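Local coordinates for protein PlaB phospholipase (Legionella pneumophila, PDB 6ZTI) that is a phospholipase of the alpha/beta hydrolase class that assembles into tetramers under the control of bound NAD(H), which governs its activity, at residues B[231-236]-B[246-251]; B[347-352]-B[459-464]; B[357-362]-B[418-423]. One frame throughout, in Å; residues are numbered along the deposited sequence.

Contact 1: residues B[231-236]-B[246-251]; sequences SLLKLH and VVAKMT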
loop_
_atom_site.group_PDB
_atom_site.type_symbol
_atom_site.label_atom_id
_atom_site.label_comp_id
_atom_site.label_asym_id
_atom_site.label_seq_id
_atom_site.Cartn_x
_atom_site.Cartn_y
_atom_site.Cartn_z
ATOM N N SER B 231 14.384 -22.927 -22.553
ATOM C CA SER B 231 13.512 -22.616 -23.674
ATOM C C SER B 231 12.536 -21.520 -23.290
ATOM O O SER B 231 12.185 -21.363 -22.120
ATOM C CB SER B 231 12.734 -23.833 -24.116
ATOM O OG SER B 231 13.591 -24.778 -24.743
ATOM N N LEU B 232 12.103 -20.768 -24.297
ATOM C CA LEU B 232 11.001 -19.825 -24.189
ATOM C C LEU B 232 9.865 -20.348 -25.060
ATOM O O LEU B 232 10.028 -20.486 -26.276
ATOM C CB LEU B 232 11.427 -18.426 -24.631
ATOM C CG LEU B 232 10.299 -17.426 -24.863
ATOM C CD1 LEU B 232 9.480 -17.246 -23.609
ATOM C CD2 LEU B 232 10.854 -16.091 -25.327
ATOM N N LEU B 233 8.730 -20.652 -24.435
ATOM C CA LEU B 233 7.540 -21.150 -25.111
ATOM C C LEU B 233 6.532 -20.019 -25.152
ATOM O O LEU B 233 6.148 -19.485 -24.102
ATOM C CB LEU B 233 6.963 -22.364 -24.390
ATOM C CG LEU B 233 5.558 -22.857 -24.770
ATOM C CD1 LEU B 233 5.523 -23.479 -26.153
ATOM C CD2 LEU B 233 5.100 -23.867 -23.760
ATOM N N LYS B 234 6.133 -19.637 -26.360
ATOM C CA LYS B 234 5.107 -18.627 -26.566
ATOM C C LYS B 234 3.811 -19.316 -26.973
ATOM O O LYS B 234 3.779 -20.051 -27.970
ATOM C CB LYS B 234 5.522 -17.626 -27.639
ATOM C CG LYS B 234 6.700 -16.754 -27.289
ATOM C CD LYS B 234 6.951 -15.759 -28.425
ATOM C CE LYS B 234 8.198 -14.919 -28.198
ATOM N NZ LYS B 234 8.047 -13.980 -27.050
ATOM N N LEU B 235 2.754 -19.067 -26.203
ATOM C CA LEU B 235 1.406 -19.567 -26.468
ATOM C C LEU B 235 0.506 -18.367 -26.697
ATOM O O LEU B 235 0.239 -17.600 -25.762
ATOM C CB LEU B 235 0.870 -20.402 -25.310
ATOM C CG LEU B 235 1.747 -21.538 -24.801
ATOM C CD1 LEU B 235 1.062 -22.209 -23.615
ATOM C CD2 LEU B 235 2.031 -22.529 -25.920
ATOM N N HIS B 236 0.015 -18.227 -27.927
ATOM C CA HIS B 236 -0.780 -17.081 -28.338
ATOM C C HIS B 236 -2.171 -17.550 -28.706
ATOM O O HIS B 236 -2.332 -18.464 -29.522
ATOM C CB HIS B 236 -0.132 -16.355 -29.514
ATOM C CG HIS B 236 1.072 -15.556 -29.126
ATOM N ND1 HIS B 236 1.680 -14.662 -29.980
ATOM C CD2 HIS B 236 1.779 -15.518 -27.970
ATOM C CE1 HIS B 236 2.710 -14.106 -29.365
ATOM N NE2 HIS B 236 2.789 -14.606 -28.143
ATOM N N VAL B 246 -4.856 -22.087 -30.024
ATOM C CA VAL B 246 -3.580 -21.695 -29.450
ATOM C C VAL B 246 -2.478 -21.991 -30.449
ATOM O O VAL B 246 -2.361 -23.122 -30.927
ATOM C CB VAL B 246 -3.304 -22.450 -28.141
ATOM C CG1 VAL B 246 -1.971 -22.052 -27.603
ATOM C CG2 VAL B 246 -4.414 -22.188 -27.134
ATOM N N VAL B 247 -1.653 -20.991 -30.734
ATOM C CA VAL B 247 -0.475 -21.149 -31.575
ATOM C C VAL B 247 0.736 -21.190 -30.655
ATOM O O VAL B 247 0.886 -20.337 -29.771
ATOM C CB VAL B 247 -0.379 -20.009 -32.596
ATOM C CG1 VAL B 247 0.893 -20.126 -33.440
ATOM C CG2 VAL B 247 -1.620 -20.008 -33.477
ATOM N N ALA B 248 1.569 -22.206 -30.821
ATOM C CA ALA B 248 2.731 -22.402 -29.976
ATOM C C ALA B 248 4.009 -22.215 -30.780
ATOM O O ALA B 248 4.107 -22.639 -31.938
ATOM C CB ALA B 248 2.712 -23.790 -29.336
ATOM N N LYS B 249 4.982 -21.566 -30.158
ATOM C CA LYS B 249 6.306 -21.407 -30.734
ATOM C C LYS B 249 7.307 -21.569 -29.610
ATOM O O LYS B 249 7.170 -20.916 -28.576
ATOM C CB LYS B 249 6.486 -20.040 -31.398
ATOM C CG LYS B 249 7.958 -19.681 -31.651
ATOM C CD LYS B 249 8.098 -18.689 -32.794
ATOM C CE LYS B 249 9.531 -18.190 -32.935
ATOM N NZ LYS B 249 9.609 -16.925 -33.727
ATOM N N MET B 250 8.306 -22.424 -29.803
ATOM C CA MET B 250 9.327 -22.644 -28.791
ATOM C C MET B 250 10.684 -22.291 -29.370
ATOM O O MET B 250 11.003 -22.661 -30.504
ATOM C CB MET B 250 9.315 -24.087 -28.291
ATOM C CG MET B 250 10.325 -24.358 -27.179
ATOM S SD MET B 250 10.232 -26.040 -26.541
ATOM C CE MET B 250 8.895 -25.889 -25.371
ATOM N N THR B 251 11.466 -21.555 -28.596
ATOM C CA THR B 251 12.830 -21.216 -28.962
ATOM C C THR B 251 13.727 -21.598 -27.798
ATOM O O THR B 251 13.327 -21.532 -26.631
ATOM C CB THR B 251 12.993 -19.730 -29.310
ATOM O OG1 THR B 251 12.639 -18.928 -28.184
ATOM C CG2 THR B 251 12.102 -19.346 -30.484
HETATM O O HOH W 1 9.369 -18.682 -28.572
#

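Contact 2: residues B[347-352]-B[459-464]; sequences LIDDRG and LQRRVD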
loop_
_atom_site.group_PDB
_atom_site.type_symbol
_atom_site.label_atom_id
_atom_site.label_comp_id
_atom_site.label_asym_id
_atom_site.label_seq_id
_atom_site.Cartn_x
_atom_site.Cartn_y
_atom_site.Cartn_z
ATOM N N LEU B 347 2.049 -13.744 -18.150
ATOM C CA LEU B 347 0.680 -13.636 -18.638
ATOM C C LEU B 347 0.415 -12.229 -19.150
ATOM O O LEU B 347 0.418 -11.268 -18.372
ATOM C CB LEU B 347 -0.303 -13.978 -17.522
ATOM C CG LEU B 347 -1.401 -15.012 -17.752
ATOM C CD1 LEU B 347 -1.879 -15.032 -19.200
ATOM C CD2 LEU B 347 -0.913 -16.382 -17.301
ATOM N N ILE B 348 0.123 -12.116 -20.444
ATOM C CA ILE B 348 -0.128 -10.841 -21.093
ATOM C C ILE B 348 -1.350 -10.978 -21.992
ATOM O O ILE B 348 -1.922 -12.064 -22.145
ATOM C CB ILE B 348 1.089 -10.358 -21.909
ATOM C CG1 ILE B 348 1.526 -11.449 -22.885
ATOM C CG2 ILE B 348 2.252 -10.005 -20.975
ATOM C CD1 ILE B 348 2.584 -10.993 -23.881
ATOM N N ASP B 349 -1.762 -9.854 -22.578
ATOM C CA ASP B 349 -2.798 -9.841 -23.599
ATOM C C ASP B 349 -2.269 -9.112 -24.815
ATOM O O ASP B 349 -1.155 -8.581 -24.813
ATOM C CB ASP B 349 -4.112 -9.235 -23.095
ATOM C CG ASP B 349 -4.086 -7.710 -22.948
ATOM O OD1 ASP B 349 -3.207 -7.005 -23.503
ATOM O OD2 ASP B 349 -5.001 -7.214 -22.251
ATOM N N ASP B 350 -3.076 -9.102 -25.864
ATOM C CA ASP B 350 -2.658 -8.590 -27.162
ATOM C C ASP B 350 -2.720 -7.073 -27.262
ATOM O O ASP B 350 -2.476 -6.541 -28.349
ATOM C CB ASP B 350 -3.508 -9.206 -28.272
ATOM C CG ASP B 350 -4.999 -8.953 -28.097
ATOM O OD1 ASP B 350 -5.466 -8.771 -26.955
ATOM O OD2 ASP B 350 -5.712 -8.967 -29.119
ATOM N N ARG B 351 -3.018 -6.372 -26.168
ATOM C CA ARG B 351 -3.065 -4.914 -26.162
ATOM C C ARG B 351 -1.987 -4.313 -25.273
ATOM O O ARG B 351 -2.021 -3.109 -25.003
ATOM C CB ARG B 351 -4.446 -4.420 -25.711
ATOM C CG ARG B 351 -5.609 -5.056 -26.451
ATOM C CD ARG B 351 -5.517 -4.797 -27.942
ATOM N NE ARG B 351 -5.659 -3.379 -28.274
ATOM C CZ ARG B 351 -5.181 -2.810 -29.379
ATOM N NH1 ARG B 351 -4.500 -3.523 -30.271
ATOM N NH2 ARG B 351 -5.372 -1.515 -29.586
ATOM N N GLY B 352 -1.044 -5.117 -24.803
ATOM C CA GLY B 352 0.073 -4.618 -24.034
ATOM C C GLY B 352 -0.077 -4.702 -22.534
ATOM O O GLY B 352 0.752 -4.132 -21.816
ATOM N N LEU B 459 -3.180 -13.792 -24.165
ATOM C CA LEU B 459 -4.612 -13.946 -24.395
ATOM C C LEU B 459 -5.154 -12.806 -25.245
ATOM O O LEU B 459 -4.600 -11.705 -25.265
ATOM C CB LEU B 459 -5.366 -13.981 -23.063
ATOM C CG LEU B 459 -4.952 -15.032 -22.031
ATOM C CD1 LEU B 459 -5.905 -15.030 -20.875
ATOM C CD2 LEU B 459 -4.907 -16.405 -22.662
ATOM N N GLN B 460 -6.255 -13.082 -25.944
ATOM C CA GLN B 460 -6.942 -12.062 -26.724
ATOM C C GLN B 460 -7.881 -11.287 -25.809
ATOM O O GLN B 460 -8.682 -11.879 -25.079
ATOM C CB GLN B 460 -7.741 -12.684 -27.867
ATOM C CG GLN B 460 -6.916 -13.172 -29.041
ATOM C CD GLN B 460 -7.779 -13.741 -30.145
ATOM O OE1 GLN B 460 -8.787 -14.402 -29.882
ATOM N NE2 GLN B 460 -7.395 -13.484 -31.390
ATOM N N ARG B 461 -7.770 -9.968 -25.837
ATOM C CA ARG B 461 -8.688 -9.113 -25.095
ATOM C C ARG B 461 -9.955 -8.962 -25.930
ATOM O O ARG B 461 -9.924 -8.422 -27.041
ATOM C CB ARG B 461 -8.033 -7.776 -24.788
ATOM C CG ARG B 461 -8.869 -6.868 -23.893
ATOM C CD ARG B 461 -8.102 -5.619 -23.544
ATOM N NE ARG B 461 -8.904 -4.651 -22.804
ATOM C CZ ARG B 461 -9.104 -4.689 -21.489
ATOM N NH1 ARG B 461 -8.585 -5.658 -20.748
ATOM N NH2 ARG B 461 -9.835 -3.754 -20.908
ATOM N N ARG B 462 -11.060 -9.494 -25.428
ATOM C CA ARG B 462 -12.331 -9.438 -26.131
ATOM C C ARG B 462 -13.107 -8.232 -25.624
ATOM O O ARG B 462 -13.239 -8.046 -24.414
ATOM C CB ARG B 462 -13.118 -10.724 -25.898
ATOM C CG ARG B 462 -12.341 -11.994 -26.266
ATOM C CD ARG B 462 -13.129 -13.241 -25.925
ATOM N NE ARG B 462 -14.381 -13.329 -26.675
ATOM C CZ ARG B 462 -14.511 -13.929 -27.855
ATOM N NH1 ARG B 462 -13.465 -14.501 -28.443
ATOM N NH2 ARG B 462 -15.693 -13.956 -28.450
ATOM N N VAL B 463 -13.620 -7.421 -26.543
ATOM C CA VAL B 463 -14.378 -6.220 -26.200
ATOM C C VAL B 463 -15.744 -6.334 -26.860
ATOM O O VAL B 463 -15.844 -6.457 -28.089
ATOM C CB VAL B 463 -13.658 -4.938 -26.643
ATOM C CG1 VAL B 463 -14.458 -3.699 -26.245
ATOM C CG2 VAL B 463 -12.259 -4.886 -26.047
ATOM N N ASP B 464 -16.791 -6.317 -26.043
ATOM C CA ASP B 464 -18.147 -6.418 -26.553
ATOM C C ASP B 464 -18.540 -5.162 -27.325
ATOM O O ASP B 464 -18.155 -4.038 -26.981
ATOM C CB ASP B 464 -19.119 -6.649 -25.404
ATOM C CG ASP B 464 -20.461 -7.150 -25.877
ATOM O OD1 ASP B 464 -21.264 -6.337 -26.395
ATOM O OD2 ASP B 464 -20.702 -8.366 -25.737
#

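Contact 3: residues B[357-362]-B[418-423]; sequences DYDLYL and KAYPES. With SND (thionicotinamide-adenine-dinucleotide), chain O.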
loop_
_atom_site.group_PDB
_atom_site.type_symbol
_atom_site.label_atom_id
_atom_site.label_comp_id
_atom_site.label_asym_id
_atom_site.label_seq_id
_atom_site.Cartn_x
_atom_site.Cartn_y
_atom_site.Cartn_z
ATOM N N ASP B 357 -5.106 -10.860 -12.763
ATOM C CA ASP B 357 -6.238 -11.586 -12.175
ATOM C C ASP B 357 -6.501 -12.847 -12.997
ATOM O O ASP B 357 -7.174 -12.787 -14.033
ATOM C CB ASP B 357 -7.482 -10.715 -12.132
ATOM C CG ASP B 357 -7.253 -9.396 -11.416
ATOM O OD1 ASP B 357 -6.756 -9.412 -10.267
ATOM O OD2 ASP B 357 -7.572 -8.341 -12.011
ATOM N N TYR B 358 -5.999 -13.987 -12.531
ATOM C CA TYR B 358 -6.078 -15.221 -13.307
ATOM C C TYR B 358 -5.836 -16.415 -12.394
ATOM O O TYR B 358 -5.177 -16.306 -11.351
ATOM C CB TYR B 358 -5.051 -15.230 -14.446
ATOM C CG TYR B 358 -3.661 -15.130 -13.905
ATOM C CD1 TYR B 358 -3.077 -13.896 -13.687
ATOM C CD2 TYR B 358 -2.943 -16.268 -13.556
ATOM C CE1 TYR B 358 -1.805 -13.793 -13.153
ATOM C CE2 TYR B 358 -1.674 -16.175 -13.021
ATOM C CZ TYR B 358 -1.113 -14.936 -12.824
ATOM O OH TYR B 358 0.144 -14.834 -12.297
ATOM N N ASP B 359 -6.371 -17.561 -12.817
ATOM C CA ASP B 359 -6.059 -18.870 -12.252
ATOM C C ASP B 359 -5.315 -19.688 -13.301
ATOM O O ASP B 359 -5.783 -19.806 -14.441
ATOM C CB ASP B 359 -7.328 -19.624 -11.840
ATOM C CG ASP B 359 -8.053 -18.982 -10.671
ATOM O OD1 ASP B 359 -7.388 -18.528 -9.715
ATOM O OD2 ASP B 359 -9.300 -18.956 -10.710
ATOM N N LEU B 360 -4.181 -20.269 -12.912
ATOM C CA LEU B 360 -3.340 -21.050 -13.805
ATOM C C LEU B 360 -3.248 -22.485 -13.311
ATOM O O LEU B 360 -2.846 -22.735 -12.167
ATOM C CB LEU B 360 -1.944 -20.439 -13.911
ATOM C CG LEU B 360 -1.061 -21.007 -15.015
ATOM C CD1 LEU B 360 -0.110 -19.945 -15.490
ATOM C CD2 LEU B 360 -0.297 -22.249 -14.516
ATOM N N TYR B 361 -3.556 -23.423 -14.198
ATOM C CA TYR B 361 -3.636 -24.836 -13.864
ATOM C C TYR B 361 -2.670 -25.631 -14.713
ATOM O O TYR B 361 -2.616 -25.450 -15.932
ATOM C CB TYR B 361 -5.032 -25.393 -14.102
ATOM C CG TYR B 361 -6.113 -24.740 -13.309
ATOM C CD1 TYR B 361 -6.802 -23.654 -13.816
ATOM C CD2 TYR B 361 -6.472 -25.223 -12.065
ATOM C CE1 TYR B 361 -7.802 -23.061 -13.098
ATOM C CE2 TYR B 361 -7.474 -24.634 -11.341
ATOM C CZ TYR B 361 -8.136 -23.558 -11.866
ATOM O OH TYR B 361 -9.128 -22.958 -11.146
ATOM N N LEU B 362 -1.919 -26.506 -14.065
ATOM C CA LEU B 362 -1.358 -27.667 -14.727
ATOM C C LEU B 362 -2.453 -28.714 -14.916
ATOM O O LEU B 362 -3.353 -28.851 -14.086
ATOM C CB LEU B 362 -0.224 -28.256 -13.888
ATOM C CG LEU B 362 1.123 -27.526 -13.785
ATOM C CD1 LEU B 362 2.053 -27.907 -14.917
ATOM C CD2 LEU B 362 0.948 -26.038 -13.753
ATOM N N LYS B 418 -7.241 -19.350 -16.820
ATOM C CA LYS B 418 -8.519 -18.660 -16.706
ATOM C C LYS B 418 -8.217 -17.245 -16.224
ATOM O O LYS B 418 -7.831 -17.056 -15.068
ATOM C CB LYS B 418 -9.430 -19.410 -15.735
ATOM C CG LYS B 418 -10.853 -18.882 -15.610
ATOM C CD LYS B 418 -11.608 -19.679 -14.551
ATOM C CE LYS B 418 -12.987 -19.102 -14.274
ATOM N NZ LYS B 418 -13.426 -19.308 -12.862
ATOM N N ALA B 419 -8.372 -16.260 -17.105
ATOM C CA ALA B 419 -8.160 -14.868 -16.735
ATOM C C ALA B 419 -9.516 -14.228 -16.469
ATOM O O ALA B 419 -10.546 -14.693 -16.964
ATOM C CB ALA B 419 -7.403 -14.112 -17.821
ATOM N N TYR B 420 -9.514 -13.181 -15.648
ATOM C CA TYR B 420 -10.748 -12.512 -15.265
ATOM C C TYR B 420 -10.689 -11.050 -15.676
ATOM O O TYR B 420 -9.604 -10.461 -15.710
ATOM C CB TYR B 420 -11.006 -12.604 -13.752
ATOM C CG TYR B 420 -11.047 -14.025 -13.266
ATOM C CD1 TYR B 420 -12.234 -14.736 -13.231
ATOM C CD2 TYR B 420 -9.883 -14.674 -12.876
ATOM C CE1 TYR B 420 -12.257 -16.044 -12.812
ATOM C CE2 TYR B 420 -9.902 -15.968 -12.464
ATOM C CZ TYR B 420 -11.081 -16.653 -12.428
ATOM O OH TYR B 420 -11.068 -17.957 -12.012
ATOM N N PRO B 421 -11.841 -10.439 -16.017
ATOM C CA PRO B 421 -13.173 -11.065 -16.092
ATOM C C PRO B 421 -13.263 -12.084 -17.223
ATOM O O PRO B 421 -12.499 -11.980 -18.184
ATOM C CB PRO B 421 -14.107 -9.883 -16.343
ATOM C CG PRO B 421 -13.262 -8.876 -17.003
ATOM C CD PRO B 421 -11.870 -9.031 -16.455
ATOM N N GLU B 422 -14.170 -13.055 -17.105
ATOM C CA GLU B 422 -14.216 -14.191 -18.019
ATOM C C GLU B 422 -15.431 -14.209 -18.938
ATOM O O GLU B 422 -15.551 -15.126 -19.753
ATOM C CB GLU B 422 -14.166 -15.508 -17.232
ATOM C CG GLU B 422 -15.246 -15.624 -16.172
ATOM C CD GLU B 422 -15.343 -17.020 -15.586
ATOM O OE1 GLU B 422 -14.681 -17.935 -16.123
ATOM O OE2 GLU B 422 -16.078 -17.199 -14.591
ATOM N N SER B 423 -16.329 -13.235 -18.848
ATOM C CA SER B 423 -17.482 -13.237 -19.737
ATOM C C SER B 423 -18.019 -11.822 -19.886
ATOM O O SER B 423 -17.742 -10.942 -19.067
ATOM C CB SER B 423 -18.586 -14.161 -19.217
ATOM O OG SER B 423 -19.278 -13.557 -18.136
HETATM P PA SND O . 0.990 -18.080 -2.220
HETATM O O1A SND O . 2.307 -17.628 -1.718
HETATM O O2A SND O . 0.858 -19.577 -2.447
HETATM O O5B SND O . 0.566 -17.361 -3.613
HETATM C C5B SND O . 0.893 -15.968 -3.781
HETATM C C4B SND O . 0.030 -15.366 -4.861
HETATM O O4B SND O . 0.211 -16.098 -6.095
HETATM C C3B SND O . -1.473 -15.375 -4.583
HETATM O O3B SND O . -2.075 -14.176 -5.058
HETATM C C2B SND O . -1.944 -16.598 -5.362
HETATM O O2B SND O . -3.310 -16.530 -5.747
HETATM C C1B SND O . -1.050 -16.500 -6.588
HETATM N N9A SND O . -0.887 -17.763 -7.291
HETATM C C8A SND O . -0.186 -18.857 -6.860
HETATM N N7A SND O . -0.327 -19.918 -7.619
HETATM C C5A SND O . -1.179 -19.487 -8.623
HETATM C C6A SND O . -1.770 -20.154 -9.711
HETATM N N6A SND O . -1.509 -21.429 -10.027
HETATM N N1A SND O . -2.628 -19.457 -10.482
HETATM C C2A SND O . -2.841 -18.168 -10.204
HETATM N N3A SND O . -2.328 -17.426 -9.219
HETATM C C4A SND O . -1.517 -18.157 -8.447
HETATM O O3 SND O . -0.158 -17.658 -1.208
HETATM P PN SND O . -1.757 -17.644 -1.173
HETATM O O1N SND O . -2.273 -18.693 -2.080
HETATM O O2N SND O . -2.197 -16.245 -1.373
HETATM O O5D SND O . -1.933 -18.090 0.359
HETATM C C5D SND O . -1.962 -17.106 1.419
HETATM C C4D SND O . -1.308 -17.639 2.681
HETATM O O4D SND O . -1.850 -18.941 3.013
HETATM C C3D SND O . 0.207 -17.845 2.627
HETATM O O3D SND O . 0.766 -17.685 3.934
HETATM C C2D SND O . 0.307 -19.296 2.156
HETATM O O2D SND O . 1.552 -19.894 2.488
HETATM C C1D SND O . -0.832 -19.909 2.961
HETATM N N1N SND O . -1.373 -21.140 2.244
HETATM C C2N SND O . -2.285 -20.941 1.277
HETATM C C3N SND O . -2.857 -22.018 0.634
HETATM C C7N SND O . -3.945 -21.809 -0.360
HETATM S S7N SND O . -5.355 -22.684 -0.276
HETATM N N7N SND O . -3.760 -20.862 -1.257
HETATM C C4N SND O . -2.466 -23.300 1.005
HETATM C C5N SND O . -1.513 -23.477 1.991
HETATM C C6N SND O . -0.968 -22.374 2.605
#

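Contact 1: residues B[231-236]-B[246-251]
Residues 231-236 and 246-251 are the two arms of an antiparallel beta hairpin in the large mixed sheet, paired without a break from Leu232-Thr251 to His236-Val247. The hairpin lies outside the parallel alpha/beta hydrolase sheet, and on its other edge strand 231-238 runs parallel to strand 452-463. Six backbone hydrogen bonds join the arms, two at each of the hydrogen-bonded pairs Leu232-Thr251, Lys234-Lys249 and His236-Val247. Most are close to straight: Leu232 N lies 2.7 Å from Thr251 O, and the bond from Lys234 N to Lys249 O has an N-H...O angle of 175°.

The two faces differ in character. Leu233, Leu235, Ala248 and Met250 form an apolar one, where Phe436 packs on both leucines and Ile446 on Leu233 and Met250. Leu235 carries its CG beside the backbone N (chi1 -52°), which sends the CD2 branch across to the neighbouring strand, 3.7 Å from Ala248 CB. Met250 is extended as far as SD and then bends, which brings its methyl CE to 4.1 Å from Leu233 CB, while CG lies alongside Ser231 CB at 3.9 Å.

Leu232, Lys234, His236, Val247, Lys249 and Thr251 share the other face. Trp174 and Glu178 of helix 171-180 reach Leu232 there, so this end of the hairpin abuts that helix. The ammonium of Lys234 makes long, weak ion pairs with Glu178 and Glu456. A water donates to Leu232 O at 3.0 Å, giving this carbonyl a second donor beside Thr251 N, and the same water makes a weak 3.3 Å hydrogen bond with Thr251 OG1.

Contact 2: residues B[347-352]-B[459-464]
The carboxylate of Asp350 takes over from the backbone where this parallel strand pairing ends: its OD1 accepts from Arg461 N at 2.8 Å, a nearly straight bond (165°) made on the syn side of the carboxylate but well out of its plane. The site is where two parallel neighbours of the mixed sheet, strands 340-349 and 452-463, diverge at a type I beta turn combined with an Asx turn; one bridge, Asp349 to Leu459, falls inside the contact. Leu459 N donates to Ile348 O at 2.9 Å, whereas the following bond, Asp350 N to Leu459 O, is weak and bent.

Beyond the bridge the first chain leaves the sheet through the beta turn, which runs from Asp349 to Gly352. Asp349 CG sits between its own backbone N and carbonyl carbon (chi1 74°), which folds the carboxylate back over the turn. OD1 there accepts from Arg351 N at 2.7 Å, from above the carboxylate plane, completing the Asx turn. The other oxygen, OD2, is hydrogen-bonded to Tyr431, whose hydroxyl is also hydrogen-bonded to Arg461 NH1. Asp349 OD2 itself lies 4.2 Å from Arg461 NH1, beyond a salt bridge, and the two flat groups are turned 57° apart; Tyr431 OH thus bridges the two side chains.

Arg461 is extended from CG to NE, and Arg351 crosses it at about a right angle, with Arg351 CG 3.9 Å from Arg461 CD. Both guanidinium groups continue into the subunit interface, where Arg461 forms a salt bridge with Asp71 of the second subunit and Arg351 one with Asp70 of the same subunit. Such acidic partners would be expected to offset the proximity of the two positive charges. Back along the strands, Leu347 CD1 touches Leu459 CG at 4.2 Å.

Contact 3: residues B[357-362]-B[418-423]
Asp359 and Tyr420 both hold CG beside the backbone N (chi1 -67° and -57°), and these torsions swing carboxylate and phenol toward each other on one side of the strand pair. Tyr420 OH is modelled as a donor to Asp359 OD2 at 2.4 Å, an unusually short separation whose exact length is doubtful; the carboxylate comes to the edge of the ring, with the two planes 80° apart. In one of its two conformers Lys418 NZ donates to the same hydroxyl at 2.8 Å.

Beneath this network the backbones pair antiparallel. Asp359 and Lys418 exchange two backbone hydrogen bonds, and Tyr420 N donates to Asp357 O at 2.9 Å beyond the last strand residue, Ala419. Tyr358 points to the opposite face, where its CB meets Ala419 CB at 4.3 Å and its hydroxyl is hydrogen-bonded to Arg388 O.

The other edge of strand 358-364 receives thionicotinamide-adenine-dinucleotide: Leu360 N donates to adenine N1A at 3.0 Å, and N6A returns a nearly straight bond to Leu360 O. Val208 of the third subunit packs on Asp359. Adenine is thus read by backbone groups at a strand edge, within the NAD(H) site between subunits of the tetramer.

From the N terminus, the chain lays down five strands of the parallel sheet, closes the short hairpin loop of contact 1, and then adds the sixth, strand 257-261. Contact 2 opens at the end of strand 340-349 and closes more than a hundred residues later on strand 452-463; contact 3, joining strands 358-364 and 412-419, is nested inside that long loop. Contact 1 precedes both in series. All three belong to the mixed sheet, with strand 452-463 lying between the hairpin's strand 231-238 and strand 340-349. Contacts 2 and 3, their centres about 12 Å apart, touch through Leu459 on Ala419 and Leu347 on Leu360 and Tyr358, linking a subunit interface to the dinucleotide site.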